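Local coordinates for hydrolase, alpha/beta hydrolase FOLD family (Staphylococcus aureus, PDB 2XMZ), which probably catalyses a step of menaquinone biosynthesis, the formation of 2-succinyl-6-hydroxy-2,4-cyclohexadiene-1-carboxylate, as a lyase built on the alpha/beta hydrolase fold, at residues Thr4-Phe8 with Ile76-Tyr80. Numbering follows the deposited sequence. Where two conformers were deposited one is given.
Sequences THYKF and ILDKY
The ring of Y6 lies with one face against I76, whose CG1 makes a CH-pi contact 4.2 Å from the ring centroid. The approach is 27° off the ring normal. CG2 of I76 reaches the same ring nearer its rim, while CD1 runs on past it to NE2 of H5 at 3.6 Å. In Y6, CG is flanked by both N and C of its own backbone (chi1 84°), which directs the ring toward 76-80, and a nearly perpendicular chi2 turns a face to the isoleucine. Y80 points back at Y6 and brings its OH to the edge of that ring, near its plane, 3.5 Å from CE2 of Y6. The hydroxyl of Y6 gives a weak hydrogen bond to OH of Y80, long at 3.5 Å, and is also touched by CD of K79. The F8 and Y80 rings are nearly parallel, at 14°, but strongly offset, with little overlap. Their closest approach is CE1 of F8 to CE1 of Y80, 3.6 Å, with CD1 of F8 beside CE1 and OH of the tyrosine. K79 CB sits over the centre of one face of the Y80 ring. This surface contact packs 76-80, on helix 66-77, against strand 6-9, which forms one edge of the mixed alpha/beta hydrolase sheet and runs antiparallel to strand 44-48, where I76 and Y80 also touch I48 and I46.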
ATOM      1  N   THR A   4      -2.733 -12.817  13.990  1.00 53.39           N
ATOM      2  CA  THR A   4      -2.176 -13.283  12.684  1.00 49.98           C
ATOM      3  C   THR A   4      -1.984 -12.226  11.571  1.00 46.06           C
ATOM      4  O   THR A   4      -1.224 -12.442  10.609  1.00 44.55           O
ATOM      5  CB  THR A   4      -2.918 -14.560  12.109  1.00 51.60           C
ATOM      6  OG1 THR A   4      -4.281 -14.250  11.777  1.00 51.52           O
ATOM      7  CG2 THR A   4      -2.895 -15.712  13.111  1.00 53.68           C
ATOM      8  N   HIS A   5      -2.653 -11.085  11.717  1.00 42.71           N
ATOM      9  CA  HIS A   5      -2.733 -10.110  10.649  1.00 38.80           C
ATOM     10  C   HIS A   5      -1.523  -9.186  10.570  1.00 35.54           C
ATOM     11  O   HIS A   5      -1.420  -8.433   9.640  1.00 33.75           O
ATOM     12  CB  HIS A   5      -4.044  -9.305  10.723  1.00 39.20           C
ATOM     13  CG  HIS A   5      -4.157  -8.412  11.924  1.00 38.93           C
ATOM     14  ND1 HIS A   5      -3.972  -8.859  13.215  1.00 40.96           N
ATOM     15  CD2 HIS A   5      -4.480  -7.098  12.023  1.00 38.55           C
ATOM     16  CE1 HIS A   5      -4.149  -7.854  14.055  1.00 41.36           C
ATOM     17  NE2 HIS A   5      -4.470  -6.778  13.359  1.00 39.83           N
ATOM     18  N   TYR A   6      -0.620  -9.244  11.549  1.00 34.23           N
ATOM     19  CA  TYR A   6       0.632  -8.488  11.445  1.00 31.43           C
ATOM     20  C   TYR A   6       1.825  -9.292  11.958  1.00 31.10           C
ATOM     21  O   TYR A   6       1.676 -10.141  12.836  1.00 31.72           O
ATOM     22  CB  TYR A   6       0.521  -7.106  12.127  1.00 31.22           C
ATOM     23  CG  TYR A   6       0.760  -7.106  13.622  1.00 31.57           C
ATOM     24  CD1 TYR A   6      -0.265  -7.425  14.517  1.00 34.67           C
ATOM     25  CD2 TYR A   6       2.006  -6.777  14.141  1.00 33.04           C
ATOM     26  CE1 TYR A   6      -0.047  -7.438  15.888  1.00 35.61           C
ATOM     27  CE2 TYR A   6       2.242  -6.784  15.512  1.00 35.35           C
ATOM     28  CZ  TYR A   6       1.206  -7.108  16.377  1.00 37.41           C
ATOM     29  OH  TYR A   6       1.435  -7.111  17.731  1.00 39.34           O
ATOM     30  N   LYS A   7       2.999  -9.023  11.390  1.00 29.34           N
ATOM     31  CA  LYS A   7       4.241  -9.675  11.811  1.00 29.53           C
ATOM     32  C   LYS A   7       5.281  -8.611  12.203  1.00 28.34           C
ATOM     33  O   LYS A   7       5.384  -7.554  11.573  1.00 26.71           O
ATOM     34  CB  LYS A   7       4.773 -10.606  10.714  1.00 30.16           C
ATOM     35  CG  LYS A   7       3.769 -11.719  10.270  1.00 33.32           C
ATOM     36  CD  LYS A   7       4.046 -12.190   8.843  0.50 33.95           C
ATOM     37  CE  LYS A   7       2.975 -13.150   8.327  0.50 35.86           C
ATOM     38  NZ  LYS A   7       3.030 -14.470   9.006  0.50 36.91           N
ATOM     39  N   PHE A   8       6.019  -8.885  13.272  1.00 28.19           N
ATOM     40  CA  PHE A   8       7.040  -7.970  13.764  1.00 27.93           C
ATOM     41  C   PHE A   8       8.367  -8.677  13.617  1.00 28.31           C
ATOM     42  O   PHE A   8       8.532  -9.834  14.057  1.00 29.25           O
ATOM     43  CB  PHE A   8       6.804  -7.618  15.241  1.00 28.82           C
ATOM     44  CG  PHE A   8       7.764  -6.604  15.782  1.00 28.69           C
ATOM     45  CD1 PHE A   8       7.435  -5.254  15.779  1.00 27.58           C
ATOM     46  CD2 PHE A   8       9.006  -6.992  16.285  1.00 29.62           C
ATOM     47  CE1 PHE A   8       8.314  -4.300  16.273  1.00 28.52           C
ATOM     48  CE2 PHE A   8       9.905  -6.034  16.781  1.00 29.50           C
ATOM     49  CZ  PHE A   8       9.556  -4.695  16.777  1.00 29.15           C
ATOM     50  N   ILE A  76      -2.534  -1.760  16.462  1.00 30.00           N
ATOM     51  CA  ILE A  76      -1.200  -2.309  16.273  1.00 31.13           C
ATOM     52  C   ILE A  76      -0.177  -1.289  16.705  1.00 31.56           C
ATOM     53  O   ILE A  76       0.697  -1.583  17.536  1.00 31.89           O
ATOM     54  CB  ILE A  76      -0.938  -2.694  14.805  1.00 29.63           C
ATOM     55  CG1 ILE A  76      -1.702  -3.980  14.484  1.00 30.42           C
ATOM     56  CG2 ILE A  76       0.572  -2.872  14.582  1.00 31.16           C
ATOM     57  CD1 ILE A  76      -1.958  -4.202  12.988  1.00 29.37           C
ATOM     58  N   LEU A  77      -0.306  -0.080  16.144  1.00 30.38           N
ATOM     59  CA  LEU A  77       0.683   0.975  16.345  1.00 31.42           C
ATOM     60  C   LEU A  77       0.810   1.480  17.774  1.00 33.46           C
ATOM     61  O   LEU A  77       1.874   1.957  18.161  1.00 34.24           O
ATOM     62  CB  LEU A  77       0.446   2.126  15.360  1.00 30.15           C
ATOM     63  CG  LEU A  77       0.585   1.678  13.891  1.00 29.15           C
ATOM     64  CD1 LEU A  77       0.300   2.832  12.955  1.00 27.95           C
ATOM     65  CD2 LEU A  77       1.977   1.062  13.598  1.00 30.45           C
ATOM     66  N   ASP A  78      -0.265   1.369  18.549  1.00 34.97           N
ATOM     67  CA  ASP A  78      -0.260   1.785  19.942  1.00 37.59           C
ATOM     68  C   ASP A  78       0.872   1.109  20.740  1.00 39.86           C
ATOM     69  O   ASP A  78       1.445   1.714  21.635  1.00 40.93           O
ATOM     70  CB  ASP A  78      -1.613   1.504  20.604  1.00 38.42           C
ATOM     71  CG  ASP A  78      -1.697   2.070  21.998  1.00 41.12           C
ATOM     72  OD1 ASP A  78      -1.970   3.280  22.123  1.00 44.36           O
ATOM     73  OD2 ASP A  78      -1.455   1.322  22.968  1.00 44.43           O
ATOM     74  N   LYS A  79       1.204  -0.131  20.389  1.00 40.38           N
ATOM     75  CA  LYS A  79       2.259  -0.869  21.085  1.00 43.08           C
ATOM     76  C   LYS A  79       3.638  -0.298  20.757  1.00 43.21           C
ATOM     77  O   LYS A  79       4.622  -0.648  21.399  1.00 44.58           O
ATOM     78  CB  LYS A  79       2.205  -2.352  20.718  1.00 43.26           C
ATOM     79  CG  LYS A  79       0.811  -2.962  20.796  1.00 45.41           C
ATOM     80  CD  LYS A  79       0.747  -4.264  20.010  1.00 47.71           C
ATOM     81  CE  LYS A  79      -0.686  -4.681  19.729  1.00 48.57           C
ATOM     82  NZ  LYS A  79      -1.435  -5.076  20.965  1.00 51.03           N
ATOM     83  N   TYR A  80       3.708   0.578  19.755  1.00 41.61           N
ATOM     84  CA  TYR A  80       4.988   1.147  19.339  1.00 41.56           C
ATOM     85  C   TYR A  80       4.927   2.661  19.229  1.00 41.23           C
ATOM     86  O   TYR A  80       5.780   3.287  18.598  1.00 40.55           O
ATOM     87  CB  TYR A  80       5.454   0.494  18.033  1.00 40.51           C
ATOM     88  CG  TYR A  80       5.161  -0.998  17.990  1.00 40.87           C
ATOM     89  CD1 TYR A  80       5.998  -1.929  18.619  1.00 44.09           C
ATOM     90  CD2 TYR A  80       4.023  -1.476  17.343  1.00 40.47           C
ATOM     91  CE1 TYR A  80       5.700  -3.308  18.591  1.00 43.37           C
ATOM     92  CE2 TYR A  80       3.721  -2.831  17.312  1.00 40.82           C
ATOM     93  CZ  TYR A  80       4.560  -3.736  17.930  1.00 44.15           C
ATOM     94  OH  TYR A  80       4.217  -5.068  17.861  1.00 46.04           O
TER